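Long-range contacts in hypothetical protein (Prochlorococcus marinus, PDB 2HX5), which probably hydrolyses 1,4-dihydroxy-2-naphthoyl-CoA to 1,4-dihydroxy-2-naphthoate and CoA, a step in phylloquinone (vitamin K1) biosynthesis: residues N6-R11 against E39-S44; P63-P68 against H120-A125; T82-A87 against F106-Q111. All blocks are in the same frame, centred on the assembly; numbering follows the deposited sequence. Where two conformers were deposited one is given.

Overall arrangement
All three contacts reach the one antiparallel sheet of this hotdog-fold chain. Contact 1 comes first along the chain and joins the N-terminal helix and strand 9-13 to helix 29-45. Contact 2 pairs the start of strand 65-76 with the end of strand 111-124. Contact 3 lies between those two strands in sequence, within the hairpin of strands 85-96 and 99-108. Contacts 2 and 3 sit on opposite sides of the chain's centre, their own centres about 32 Å apart. Contacts 1 and 3 are about 17 Å apart between centres and touch. Contacts 1 and 2 thus lie at the two outermost strands of the sheet within this chain, and contacts 1 and 3 also meet the second subunit.

Contact 1 of 3, residues N6-R11 against E39-S44; sequences NWLLLR and EESLES
Ser-41 holds OG anti to the backbone N (chi1 -174°), which turns its hydroxyl from helix 29-45 onto a carbonyl near the end of helix 5-8. Ser-41 OG donates to Trp-7 O at 2.6 Å and stands above the carbonyl plane. In the conformer given, one of two, Ser-44 OG donates to Asn-6 O in the same way. Trp-7 CG sits between the backbone N and the carbonyl carbon (chi1 63°), a turn that sets CD1 3.5 Å from Ser-41 OG, which lies at the ring edge, near its plane.

Beyond the serines, Leu-10 and Glu-40 run alongside each other with their ends pointing opposite ways. Leu-10 CD2 rests 3.8 Å from Glu-40 OE2. The extended Glu-40 chain carries its carboxylate to two waters. One water links OE2 to Arg-11 N, and the other links OE1 to Arg-11 O. The edge strand and the helix are thus joined here through water.

The contact packs the N-terminal helix and first strand on the long helix of the hotdog fold, with serine hydroxyls taking up helix-end carbonyls. Trp-7 is buried, and its NE1 bonds to Ser-144 OG. Trp-140 of helix 135-143 meets the Trp-7 ring and gives its own NE1 to Ser-41 OG. Tyr-45 packs edge-to-face with Trp-7. Leu-8 and Leu-10 make backbone bonds to Leu-90 and Met-88 of strand 85-96. Strand 9-13 is the outermost of the sheet within the chain, with helix 29-45 against it.

Contact 2 of 3, residues P63-P68 against H120-A125; sequences PEVALP and HLAINA
Ile-123 and Ala-66 form the antiparallel hydrogen-bonded pair at the middle of this contact, and their side chains share one sheet face. The small Ala-66 leaves room for the Ile-123 branch: Ala-66 CB meets Ile-123 CG1 at 3.8 Å. Ile-123 has CG1 between its backbone N and carbonyl carbon (chi1 66°), which leads CD1 over to the Pro-68 ring. The two side chains meet at a slant, with Ile-123 CD1 3.8 Å from Pro-68 CG. Ala-66 CB also meets the methyl of Ala-125. On this face the isoleucine and the proline stand against each other, and Ala-66 and Ala-125 are the low ground beside them.

A second set of apolar groups gathers at Ala-122. Its methyl CB sits over the notch between Val-65 CG1 at 3.9 Å and Leu-67 CD2 at 4.0 Å.

Ala-66 N bonds to Ile-123 O at 2.8 Å, and Ile-123 N to Ala-66 O at 3.0 Å. Ala-125 N and Leu-121 N bond to Glu-64 O and Pro-68 O. At the far end His-120 ND1 donates to Leu-67 O at 2.9 Å. That oxygen lies in the plane of the imidazole, and the bond is nearly straight at 167°. A leucine in place of His-120 would probably leave Leu-67 O without this donor and weaken the hold on the bend before Pro-68.

A bound 2-ethoxyethanol, probably from the crystallisation liquor, lies near Ala-66 and Leu-67; Pro-68 and His-35 also line the spot. Pro-134 packs against Val-65 and Leu-67. The pairing is an antiparallel edge of the hotdog sheet, irregular at Ala-122. The His-120 ring stacks on Phe-100 of strand 99-108 and meets Trp-38 of helix 29-45, so this edge is tied to the next strand and the long helix.

Contact 3 of 3, residues T82-A87 against F106-Q111; sequences TGDALA and FRCEEQ
Leu-86 packs its two methyls against different partners on the opposite strand, and this is the tight part of the contact. With CG anti to the carbonyl carbon (chi1 -57°), the side chain reaches Phe-106 with CD1 and Cys-108 with CD2. Leu-86 CD1 lies 3.9 Å from Phe-106 CD2, at an oblique angle to the ring. Leu-86 CD2 lies 3.8 Å from Cys-108 CB. All three residues are buried, and Trp-33 of helix 29-45 touches both Leu-86 and Phe-106.

Beside them the backbones form one antiparallel hydrogen-bonded pair. Ala-87 N donates to Arg-107 O at 2.9 Å. Arg-107 N returns a bond of 2.8 Å to Ala-87 O. The side chains of Ala-87 and Arg-107 share the other face of the sheet, where Ala-87 is exposed. The arginine chain runs off from strand 85-96. In the conformer given, one of two, its NH1 bonds to Glu-110 O and its NE forms a salt bridge with Glu-105.

Towards the type I' turn from Cys-108 to Gln-111, which belongs to the next hairpin, of strands 99-108 and 111-124, the segments part and water takes over. One water joins Ala-85 O to Glu-109 N. Another is held by Asp-84 OD1 at 3.0 Å and Glu-109 OE2 at 3.1 Å. Cys-108 SG packs on the inner side of these waters, 3.7 Å from Asp-84 CG.

The two carboxylates at this end are like charges, with Asp-84 OD1 and Glu-109 OE2 5.1 Å apart. Their shared water and basic groups of the second subunit probably make this tolerable. Arg-57 of that subunit forms a salt bridge with Asp-84 and, with Lys-58 of the same subunit, long weak ion pairs with Glu-109. The chemistry thus passes from an apolar face under helix 29-45 to a charged end that probably helps hold the second subunit.

Contact 1 of 3, residues N6-R11 against E39-S44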
ATOM      1  N   ASN A   6      16.855 -23.350  -1.913  1.00 23.21           N
ATOM      2  CA  ASN A   6      15.504 -23.591  -1.478  1.00 23.69           C
ATOM      3  C   ASN A   6      14.940 -22.369  -0.752  1.00 24.96           C
ATOM      4  O   ASN A   6      13.717 -22.119  -0.830  1.00 27.56           O
ATOM      5  CB  ASN A   6      15.423 -24.810  -0.553  1.00 27.25           C
ATOM      6  CG  ASN A   6      15.626 -26.114  -1.277  1.00 35.62           C
ATOM      7  OD1 ASN A   6      15.869 -27.141  -0.647  1.00 46.90           O
ATOM      8  ND2 ASN A   6      15.523 -26.089  -2.593  1.00 38.38           N
ATOM      9  N   TRP A   7      15.795 -21.610  -0.049  1.00 19.24           N
ATOM     10  CA  TRP A   7      15.274 -20.424   0.631  1.00 16.09           C
ATOM     11  C   TRP A   7      15.794 -19.070   0.107  1.00 13.29           C
ATOM     12  O   TRP A   7      15.291 -18.025   0.529  1.00 16.47           O
ATOM     13  CB  TRP A   7      15.487 -20.484   2.154  1.00 16.29           C
ATOM     14  CG  TRP A   7      16.930 -20.525   2.628  1.00 14.78           C
ATOM     15  CD1 TRP A   7      17.733 -19.436   2.874  1.00 14.92           C
ATOM     16  CD2 TRP A   7      17.709 -21.660   2.961  1.00 14.86           C
ATOM     17  NE1 TRP A   7      18.950 -19.822   3.313  1.00 16.18           N
ATOM     18  CE2 TRP A   7      18.990 -21.195   3.368  1.00 18.13           C
ATOM     19  CE3 TRP A   7      17.476 -23.034   2.926  1.00 19.25           C
ATOM     20  CZ2 TRP A   7      20.004 -22.055   3.768  1.00 21.28           C
ATOM     21  CZ3 TRP A   7      18.472 -23.870   3.330  1.00 18.28           C
ATOM     22  CH2 TRP A   7      19.720 -23.392   3.729  1.00 16.28           C
ATOM     23  N   LEU A   8      16.772 -19.102  -0.803  1.00 14.82           N
ATOM     24  CA  LEU A   8      17.350 -17.868  -1.406  1.00 15.81           C
ATOM     25  C   LEU A   8      16.912 -17.570  -2.823  1.00 17.52           C
ATOM     26  O   LEU A   8      17.141 -16.464  -3.311  1.00 16.45           O
ATOM     27  CB  LEU A   8      18.879 -17.914  -1.345  1.00 17.18           C
ATOM     28  CG  LEU A   8      19.525 -18.006   0.037  1.00 14.84           C
ATOM     29  CD1 LEU A   8      21.077 -18.143  -0.080  1.00 18.08           C
ATOM     30  CD2 LEU A   8      19.177 -16.846   0.925  1.00 16.14           C
ATOM     31  N   LEU A   9      16.323 -18.557  -3.490  1.00 16.53           N
ATOM     32  CA  LEU A   9      15.776 -18.387  -4.831  1.00 16.97           C
ATOM     33  C   LEU A   9      14.279 -18.473  -4.729  1.00 17.97           C
ATOM     34  O   LEU A   9      13.726 -19.549  -4.437  1.00 19.57           O
ATOM     35  CB  LEU A   9      16.287 -19.443  -5.825  1.00 16.33           C
ATOM     36  CG  LEU A   9      17.785 -19.500  -6.039  1.00 25.49           C
ATOM     37  CD1 LEU A   9      18.168 -20.593  -7.097  1.00 27.86           C
ATOM     38  CD2 LEU A   9      18.290 -18.142  -6.492  1.00 25.89           C
ATOM     39  N   LEU A  10      13.610 -17.358  -4.944  1.00 16.27           N
ATOM     40  CA  LEU A  10      12.201 -17.278  -4.706  1.00 15.96           C
ATOM     41  C   LEU A  10      11.550 -16.732  -5.971  1.00 18.83           C
ATOM     42  O   LEU A  10      12.233 -16.359  -6.933  1.00 20.37           O
ATOM     43  CB  LEU A  10      11.925 -16.407  -3.461  1.00 18.87           C
ATOM     44  CG  LEU A  10      12.599 -16.922  -2.160  1.00 19.84           C
ATOM     45  CD1 LEU A  10      12.538 -15.898  -1.035  1.00 23.45           C
ATOM     46  CD2 LEU A  10      11.985 -18.281  -1.716  1.00 22.43           C
ATOM     47  N   ARG A  11      10.227 -16.753  -6.020  1.00 19.47           N
ATOM     48  CA  ARG A  11       9.496 -16.351  -7.194  1.00 21.61           C
ATOM     49  C   ARG A  11       8.274 -15.543  -6.807  1.00 21.84           C
ATOM     50  O   ARG A  11       7.652 -15.793  -5.773  1.00 23.44           O
ATOM     51  CB  ARG A  11       9.023 -17.573  -7.974  1.00 25.06           C
ATOM     52  CG  ARG A  11       8.096 -17.258  -9.161  1.00 30.23           C
ATOM     53  CD  ARG A  11       7.762 -18.568  -9.913  1.00 34.59           C
ATOM     54  NE  ARG A  11       6.887 -18.377 -11.077  1.00 39.59           N
ATOM     55  CZ  ARG A  11       5.571 -18.151 -11.024  1.00 42.14           C
ATOM     56  NH1 ARG A  11       4.926 -18.071  -9.855  1.00 42.91           N
ATOM     57  NH2 ARG A  11       4.887 -18.010 -12.162  1.00 43.62           N
ATOM     58  N   GLU A  39      11.040 -12.381   4.611  1.00 14.39           N
ATOM     59  CA  GLU A  39      10.190 -13.176   5.504  1.00 14.15           C
ATOM     60  C   GLU A  39      10.021 -14.592   4.956  1.00 13.45           C
ATOM     61  O   GLU A  39      10.079 -15.572   5.695  1.00 15.07           O
ATOM     62  CB  GLU A  39       8.819 -12.498   5.660  1.00 15.23           C
ATOM     63  CG  GLU A  39       8.878 -11.130   6.294  1.00 14.92           C
ATOM     64  CD  GLU A  39       7.534 -10.413   6.255  1.00 15.41           C
ATOM     65  OE1 GLU A  39       6.612 -10.853   6.996  1.00 17.53           O
ATOM     66  OE2 GLU A  39       7.446  -9.436   5.475  1.00 17.88           O
ATOM     67  N   GLU A  40       9.733 -14.714   3.654  1.00 13.57           N
ATOM     68  CA  GLU A  40       9.595 -16.032   2.989  1.00 14.90           C
ATOM     69  C   GLU A  40      10.846 -16.878   3.113  1.00 14.03           C
ATOM     70  O   GLU A  40      10.777 -18.104   3.339  1.00 15.13           O
ATOM     71  CB  GLU A  40       9.235 -15.889   1.504  1.00 15.04           C
ATOM     72  CG  GLU A  40       8.830 -17.176   0.898  1.00 16.68           C
ATOM     73  CD  GLU A  40       8.455 -17.052  -0.573  1.00 22.65           C
ATOM     74  OE1 GLU A  40       8.407 -15.927  -1.107  1.00 29.71           O
ATOM     75  OE2 GLU A  40       8.247 -18.117  -1.217  1.00 25.88           O
ATOM     76  N   SER A  41      11.995 -16.230   2.984  1.00 13.78           N
ATOM     77  CA  SER A  41      13.260 -16.934   3.141  1.00 14.00           C
ATOM     78  C   SER A  41      13.497 -17.513   4.527  1.00 14.43           C
ATOM     79  O   SER A  41      13.879 -18.645   4.695  1.00 15.40           O
ATOM     80  CB  SER A  41      14.389 -15.982   2.762  1.00 16.03           C
ATOM     81  OG  SER A  41      15.648 -16.667   2.775  1.00 14.98           O
ATOM     82  N   LEU A  42      13.167 -16.706   5.530  1.00 13.24           N
ATOM     83  CA  LEU A  42      13.316 -17.150   6.889  1.00 15.42           C
ATOM     84  C   LEU A  42      12.388 -18.342   7.146  1.00 15.64           C
ATOM     85  O   LEU A  42      12.816 -19.331   7.753  1.00 15.71           O
ATOM     86  CB  LEU A  42      12.988 -16.026   7.874  1.00 16.91           C
ATOM     87  CG  LEU A  42      13.890 -14.765   7.823  1.00 15.41           C
ATOM     88  CD1 LEU A  42      13.307 -13.722   8.818  1.00 17.52           C
ATOM     89  CD2 LEU A  42      15.339 -15.115   8.106  1.00 16.44           C
ATOM     90  N   GLU A  43      11.147 -18.239   6.661  1.00 16.62           N
ATOM     91  CA  GLU A  43      10.135 -19.324   6.763  1.00 16.57           C
ATOM     92  C   GLU A  43      10.624 -20.632   6.094  1.00 17.09           C
ATOM     93  O   GLU A  43      10.553 -21.720   6.658  1.00 19.13           O
ATOM     94  CB  GLU A  43       8.873 -18.798   6.094  1.00 18.98           C
ATOM     95  CG  GLU A  43       7.639 -19.636   5.964  1.00 24.26           C
ATOM     96  CD  GLU A  43       6.569 -18.748   5.291  1.00 26.09           C
ATOM     97  OE1 GLU A  43       6.503 -18.686   4.026  1.00 30.76           O
ATOM     98  OE2 GLU A  43       5.920 -18.012   6.075  1.00 30.51           O
ATOM     99  N   SER A  44      11.143 -20.480   4.873  0.50 15.33           N
ATOM    100  CA  SER A  44      11.642 -21.599   4.051  0.50 16.14           C
ATOM    101  C   SER A  44      12.892 -22.279   4.603  0.50 16.05           C
ATOM    102  O   SER A  44      13.124 -23.458   4.359  0.50 17.34           O
ATOM    103  CB  SER A  44      11.932 -21.085   2.646  0.50 15.76           C
ATOM    104  OG  SER A  44      12.406 -22.147   1.837  0.50 17.32           O
TER
HETATM  105  O   HOH W   1       8.880 -18.372  -3.992  1.00 25.71           O
HETATM  106  O   HOH W   2       7.153 -15.025  -3.405  1.00 37.69           O

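Contact 2 of 3, residues P63-P68 against H120-A125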
ATOM      1  N   PRO A  63       8.647 -10.845  20.658  1.00 20.83           N
ATOM      2  CA  PRO A  63      10.067 -11.003  20.468  1.00 22.11           C
ATOM      3  C   PRO A  63      10.877  -9.842  21.097  1.00 20.49           C
ATOM      4  O   PRO A  63      10.498  -8.667  20.976  1.00 24.94           O
ATOM      5  CB  PRO A  63      10.203 -11.027  18.956  1.00 21.31           C
ATOM      6  CG  PRO A  63       8.885 -11.573  18.483  1.00 23.27           C
ATOM      7  CD  PRO A  63       7.877 -10.969  19.412  1.00 19.13           C
ATOM      8  N   GLU A  64      11.995 -10.190  21.704  1.00 20.90           N
ATOM      9  CA  GLU A  64      12.749  -9.248  22.498  1.00 21.07           C
ATOM     10  C   GLU A  64      13.651  -8.336  21.680  1.00 17.97           C
ATOM     11  O   GLU A  64      13.980  -7.259  22.132  1.00 18.59           O
ATOM     12  CB  GLU A  64      13.491 -10.021  23.532  1.00 23.90           C
ATOM     13  CG  GLU A  64      12.394 -10.593  24.513  1.00 27.35           C
ATOM     14  CD  GLU A  64      12.723 -11.931  25.135  1.00 41.96           C
ATOM     15  OE1 GLU A  64      12.809 -12.932  24.392  1.00 37.68           O
ATOM     16  OE2 GLU A  64      12.844 -11.983  26.375  1.00 37.14           O
ATOM     17  N   VAL A  65      14.014  -8.778  20.479  1.00 16.78           N
ATOM     18  CA  VAL A  65      14.973  -8.056  19.596  1.00 18.34           C
ATOM     19  C   VAL A  65      14.218  -7.544  18.382  1.00 17.53           C
ATOM     20  O   VAL A  65      13.491  -8.340  17.752  1.00 20.79           O
ATOM     21  CB  VAL A  65      16.147  -8.978  19.144  1.00 19.54           C
ATOM     22  CG1 VAL A  65      17.054  -8.260  18.165  1.00 17.45           C
ATOM     23  CG2 VAL A  65      16.949  -9.427  20.364  1.00 20.23           C
ATOM     24  N   ALA A  66      14.305  -6.233  18.125  1.00 16.53           N
ATOM     25  CA  ALA A  66      13.745  -5.595  16.942  1.00 16.19           C
ATOM     26  C   ALA A  66      14.867  -5.542  15.902  1.00 16.25           C
ATOM     27  O   ALA A  66      16.029  -5.517  16.222  1.00 16.69           O
ATOM     28  CB  ALA A  66      13.278  -4.162  17.242  1.00 17.72           C
ATOM     29  N   LEU A  67      14.497  -5.575  14.630  1.00 16.76           N
ATOM     30  CA  LEU A  67      15.452  -5.565  13.490  1.00 16.15           C
ATOM     31  C   LEU A  67      15.119  -4.383  12.559  1.00 16.85           C
ATOM     32  O   LEU A  67      14.825  -4.582  11.336  1.00 16.59           O
ATOM     33  CB  LEU A  67      15.404  -6.890  12.742  1.00 16.32           C
ATOM     34  CG  LEU A  67      15.715  -8.164  13.501  1.00 18.85           C
ATOM     35  CD1 LEU A  67      15.473  -9.402  12.681  1.00 19.22           C
ATOM     36  CD2 LEU A  67      17.172  -8.179  13.964  1.00 20.64           C
ATOM     37  N   PRO A  68      15.133  -3.171  13.080  1.00 15.21           N
ATOM     38  CA  PRO A  68      14.779  -2.024  12.231  1.00 15.94           C
ATOM     39  C   PRO A  68      15.712  -1.874  11.021  1.00 15.98           C
ATOM     40  O   PRO A  68      16.918  -2.093  11.079  1.00 16.08           O
ATOM     41  CB  PRO A  68      14.960  -0.817  13.132  1.00 17.77           C
ATOM     42  CG  PRO A  68      15.910  -1.283  14.208  1.00 18.43           C
ATOM     43  CD  PRO A  68      15.492  -2.714  14.437  1.00 15.84           C
ATOM     44  N   HIS A 120      19.740  -3.882   8.196  1.00 14.48           N
ATOM     45  CA  HIS A 120      19.083  -3.952   9.480  1.00 13.53           C
ATOM     46  C   HIS A 120      20.049  -3.836  10.629  1.00 12.99           C
ATOM     47  O   HIS A 120      21.181  -4.334  10.527  1.00 14.70           O
ATOM     48  CB  HIS A 120      18.415  -5.332   9.643  1.00 15.03           C
ATOM     49  CG  HIS A 120      17.350  -5.669   8.632  1.00 14.31           C
ATOM     50  ND1 HIS A 120      15.996  -5.658   8.934  1.00 15.61           N
ATOM     51  CD2 HIS A 120      17.461  -6.090   7.342  1.00 15.55           C
ATOM     52  CE1 HIS A 120      15.330  -6.015   7.828  1.00 15.57           C
ATOM     53  NE2 HIS A 120      16.191  -6.322   6.876  1.00 17.60           N
ATOM     54  N   LEU A 121      19.583  -3.271  11.734  1.00 15.49           N
ATOM     55  CA  LEU A 121      20.328  -3.249  12.975  1.00 15.87           C
ATOM     56  C   LEU A 121      19.499  -4.028  13.993  1.00 15.27           C
ATOM     57  O   LEU A 121      18.266  -3.813  14.078  1.00 19.65           O
ATOM     58  CB  LEU A 121      20.484  -1.787  13.421  1.00 19.35           C
ATOM     59  CG  LEU A 121      21.345  -1.334  14.569  1.00 27.40           C
ATOM     60  CD1 LEU A 121      22.759  -1.911  14.468  1.00 26.91           C
ATOM     61  CD2 LEU A 121      21.371   0.211  14.511  1.00 24.45           C
ATOM     62  N   ALA A 122      20.174  -4.838  14.807  1.00 14.85           N
ATOM     63  CA  ALA A 122      19.495  -5.488  15.935  1.00 15.62           C
ATOM     64  C   ALA A 122      19.513  -4.556  17.150  1.00 16.73           C
ATOM     65  O   ALA A 122      20.590  -4.102  17.558  1.00 16.46           O
ATOM     66  CB  ALA A 122      20.119  -6.859  16.278  1.00 16.48           C
ATOM     67  N   ILE A 123      18.334  -4.269  17.707  1.00 16.15           N
ATOM     68  CA  ILE A 123      18.208  -3.510  18.946  1.00 16.31           C
ATOM     69  C   ILE A 123      17.274  -4.221  19.887  1.00 14.47           C
ATOM     70  O   ILE A 123      16.375  -4.963  19.485  1.00 15.65           O
ATOM     71  CB  ILE A 123      17.722  -2.065  18.715  1.00 17.82           C
ATOM     72  CG1 ILE A 123      16.292  -2.043  18.170  1.00 18.13           C
ATOM     73  CG2 ILE A 123      18.716  -1.346  17.796  1.00 17.48           C
ATOM     74  CD1 ILE A 123      15.734  -0.620  17.900  1.00 19.67           C
ATOM     75  N   ASN A 124      17.441  -3.970  21.175  1.00 13.96           N
ATOM     76  CA  ASN A 124      16.487  -4.464  22.164  1.00 16.09           C
ATOM     77  C   ASN A 124      15.201  -3.702  21.911  1.00 14.90           C
ATOM     78  O   ASN A 124      15.206  -2.462  21.851  1.00 16.20           O
ATOM     79  CB  ASN A 124      17.037  -4.247  23.560  1.00 17.00           C
ATOM     80  CG  ASN A 124      16.063  -4.671  24.644  1.00 15.02           C
ATOM     81  OD1 ASN A 124      15.107  -3.971  24.926  1.00 13.90           O
ATOM     82  ND2 ASN A 124      16.296  -5.807  25.243  1.00 18.95           N
ATOM     83  N   ALA A 125      14.087  -4.419  21.791  1.00 16.26           N
ATOM     84  CA  ALA A 125      12.851  -3.757  21.424  1.00 16.07           C
ATOM     85  C   ALA A 125      12.357  -2.736  22.455  1.00 15.79           C
ATOM     86  O   ALA A 125      11.684  -1.786  22.082  1.00 20.80           O
ATOM     87  CB  ALA A 125      11.728  -4.817  21.117  1.00 17.81           C
TER

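Contact 3 of 3, residues T82-A87 against F106-Q111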
ATOM      1  N   THR A  82       2.622  -5.895 -15.145  0.50 20.06           N
ATOM      2  CA  THR A  82       1.637  -6.794 -14.556  0.50 22.46           C
ATOM      3  C   THR A  82       1.698  -8.187 -15.226  0.50 21.15           C
ATOM      4  O   THR A  82       1.717  -8.321 -16.462  0.50 20.43           O
ATOM      5  CB  THR A  82       0.176  -6.167 -14.486  0.50 25.51           C
ATOM      6  OG1 THR A  82      -0.810  -7.199 -14.544  0.50 30.51           O
ATOM      7  CG2 THR A  82      -0.093  -5.211 -15.623  0.50 22.62           C
ATOM      8  N   GLY A  83       1.730  -9.217 -14.398  1.00 20.00           N
ATOM      9  CA  GLY A  83       1.788 -10.574 -14.852  1.00 22.13           C
ATOM     10  C   GLY A  83       3.199 -11.077 -15.079  1.00 20.59           C
ATOM     11  O   GLY A  83       3.328 -12.265 -15.341  1.00 22.28           O
ATOM     12  N   ASP A  84       4.237 -10.229 -14.998  1.00 19.72           N
ATOM     13  CA  ASP A  84       5.637 -10.693 -15.061  1.00 18.94           C
ATOM     14  C   ASP A  84       5.913 -11.689 -13.945  1.00 19.36           C
ATOM     15  O   ASP A  84       5.511 -11.463 -12.806  1.00 19.79           O
ATOM     16  CB  ASP A  84       6.643  -9.567 -14.968  1.00 18.59           C
ATOM     17  CG  ASP A  84       6.832  -8.773 -16.264  1.00 21.04           C
ATOM     18  OD1 ASP A  84       6.385  -9.191 -17.358  1.00 22.44           O
ATOM     19  OD2 ASP A  84       7.456  -7.696 -16.182  1.00 23.40           O
ATOM     20  N   ALA A  85       6.575 -12.810 -14.299  1.00 20.28           N
ATOM     21  CA  ALA A  85       7.078 -13.763 -13.353  1.00 19.38           C
ATOM     22  C   ALA A  85       8.491 -13.300 -13.029  1.00 19.42           C
ATOM     23  O   ALA A  85       9.355 -13.256 -13.928  1.00 22.00           O
ATOM     24  CB  ALA A  85       7.117 -15.173 -13.991  1.00 19.77           C
ATOM     25  N   LEU A  86       8.740 -12.960 -11.777  1.00 17.22           N
ATOM     26  CA  LEU A  86      10.051 -12.506 -11.372  1.00 18.58           C
ATOM     27  C   LEU A  86      10.772 -13.567 -10.544  1.00 17.92           C
ATOM     28  O   LEU A  86      10.207 -14.124  -9.572  1.00 20.32           O
ATOM     29  CB  LEU A  86       9.958 -11.227 -10.525  1.00 20.95           C
ATOM     30  CG  LEU A  86       9.255 -10.044 -11.172  1.00 20.39           C
ATOM     31  CD1 LEU A  86       9.247  -8.902 -10.128  1.00 22.89           C
ATOM     32  CD2 LEU A  86       9.885  -9.614 -12.476  1.00 23.67           C
ATOM     33  N   ALA A  87      12.020 -13.823 -10.904  1.00 17.52           N
ATOM     34  CA  ALA A  87      12.905 -14.730 -10.184  1.00 18.65           C
ATOM     35  C   ALA A  87      13.687 -13.836  -9.227  1.00 19.63           C
ATOM     36  O   ALA A  87      14.287 -12.854  -9.683  1.00 21.62           O
ATOM     37  CB  ALA A  87      13.792 -15.443 -11.194  1.00 18.81           C
ATOM     38  N   PHE A 106      16.225  -9.043  -8.986  1.00 15.21           N
ATOM     39  CA  PHE A 106      14.964  -9.421  -9.629  1.00 15.66           C
ATOM     40  C   PHE A 106      15.216  -9.639 -11.084  1.00 16.62           C
ATOM     41  O   PHE A 106      15.712  -8.706 -11.764  1.00 16.95           O
ATOM     42  CB  PHE A 106      13.960  -8.285  -9.504  1.00 15.52           C
ATOM     43  CG  PHE A 106      13.499  -8.035  -8.104  1.00 14.89           C
ATOM     44  CD1 PHE A 106      14.275  -7.275  -7.259  1.00 16.04           C
ATOM     45  CD2 PHE A 106      12.270  -8.534  -7.631  1.00 15.58           C
ATOM     46  CE1 PHE A 106      13.877  -7.043  -5.961  1.00 17.47           C
ATOM     47  CE2 PHE A 106      11.844  -8.278  -6.329  1.00 16.92           C
ATOM     48  CZ  PHE A 106      12.660  -7.543  -5.482  1.00 17.69           C
ATOM     49  N   ARG A 107      14.940 -10.852 -11.583  0.50 17.46           N
ATOM     50  CA  ARG A 107      15.134 -11.156 -12.992  0.50 15.97           C
ATOM     51  C   ARG A 107      13.779 -11.429 -13.640  0.50 16.19           C
ATOM     52  O   ARG A 107      12.872 -11.945 -13.002  0.50 15.61           O
ATOM     53  CB  ARG A 107      16.036 -12.385 -13.193  0.50 16.49           C
ATOM     54  CG  ARG A 107      17.522 -12.101 -13.071  0.50 17.45           C
ATOM     55  CD  ARG A 107      18.415 -13.327 -13.334  0.50 18.35           C
ATOM     56  NE  ARG A 107      19.800 -13.081 -12.902  0.50 20.33           N
ATOM     57  CZ  ARG A 107      20.787 -12.640 -13.674  0.50 22.95           C
ATOM     58  NH1 ARG A 107      20.610 -12.441 -14.978  0.50 21.00           N
ATOM     59  NH2 ARG A 107      21.996 -12.443 -13.135  0.50 22.89           N
ATOM     60  N   CYS A 108      13.642 -11.068 -14.907  1.00 19.20           N
ATOM     61  CA  CYS A 108      12.484 -11.422 -15.687  1.00 21.29           C
ATOM     62  C   CYS A 108      13.029 -11.784 -17.046  1.00 23.09           C
ATOM     63  O   CYS A 108      13.808 -11.020 -17.615  1.00 21.25           O
ATOM     64  CB  CYS A 108      11.566 -10.247 -15.800  1.00 20.85           C
ATOM     65  SG  CYS A 108      10.027 -10.626 -16.665  1.00 27.60           S
ATOM     66  N   GLU A 109      12.632 -12.965 -17.517  1.00 27.29           N
ATOM     67  CA  GLU A 109      13.135 -13.541 -18.771  1.00 33.12           C
ATOM     68  C   GLU A 109      14.660 -13.497 -18.753  1.00 30.26           C
ATOM     69  O   GLU A 109      15.303 -13.022 -19.683  1.00 31.67           O
ATOM     70  CB  GLU A 109      12.504 -12.798 -19.948  1.00 34.34           C
ATOM     71  CG  GLU A 109      10.997 -13.099 -20.045  1.00 42.58           C
ATOM     72  CD  GLU A 109      10.232 -12.218 -21.038  1.00 45.73           C
ATOM     73  OE1 GLU A 109      10.808 -11.824 -22.080  1.00 63.03           O
ATOM     74  OE2 GLU A 109       9.043 -11.925 -20.769  1.00 59.78           O
ATOM     75  N   GLU A 110      15.216 -13.944 -17.624  1.00 29.97           N
ATOM     76  CA  GLU A 110      16.668 -14.060 -17.430  1.00 32.30           C
ATOM     77  C   GLU A 110      17.475 -12.766 -17.338  1.00 30.62           C
ATOM     78  O   GLU A 110      18.675 -12.840 -17.175  1.00 33.29           O
ATOM     79  CB  GLU A 110      17.293 -14.914 -18.562  1.00 36.37           C
ATOM     80  CG  GLU A 110      16.616 -16.242 -18.815  1.00 47.85           C
ATOM     81  CD  GLU A 110      16.676 -17.148 -17.613  1.00 58.47           C
ATOM     82  OE1 GLU A 110      17.498 -16.888 -16.703  1.00 68.86           O
ATOM     83  OE2 GLU A 110      15.903 -18.130 -17.581  1.00 75.10           O
ATOM     84  N   GLN A 111      16.845 -11.600 -17.441  1.00 23.62           N
ATOM     85  CA  GLN A 111      17.556 -10.340 -17.436  1.00 22.51           C
ATOM     86  C   GLN A 111      17.283  -9.619 -16.111  1.00 17.44           C
ATOM     87  O   GLN A 111      16.200  -9.715 -15.605  1.00 18.50           O
ATOM     88  CB  GLN A 111      17.064  -9.500 -18.572  1.00 24.27           C
ATOM     89  CG  GLN A 111      17.423 -10.143 -19.941  1.00 31.93           C
ATOM     90  CD  GLN A 111      17.399  -9.144 -21.073  1.00 36.62           C
ATOM     91  OE1 GLN A 111      16.502  -9.173 -21.933  1.00 53.44           O
ATOM     92  NE2 GLN A 111      18.393  -8.243 -21.087  1.00 47.37           N
TER
HETATM   93  O   HOH W   3       6.551 -11.788 -18.878  1.00 43.80           O
HETATM   94  O   HOH W   4      10.407 -14.404 -16.671  1.00 44.88           O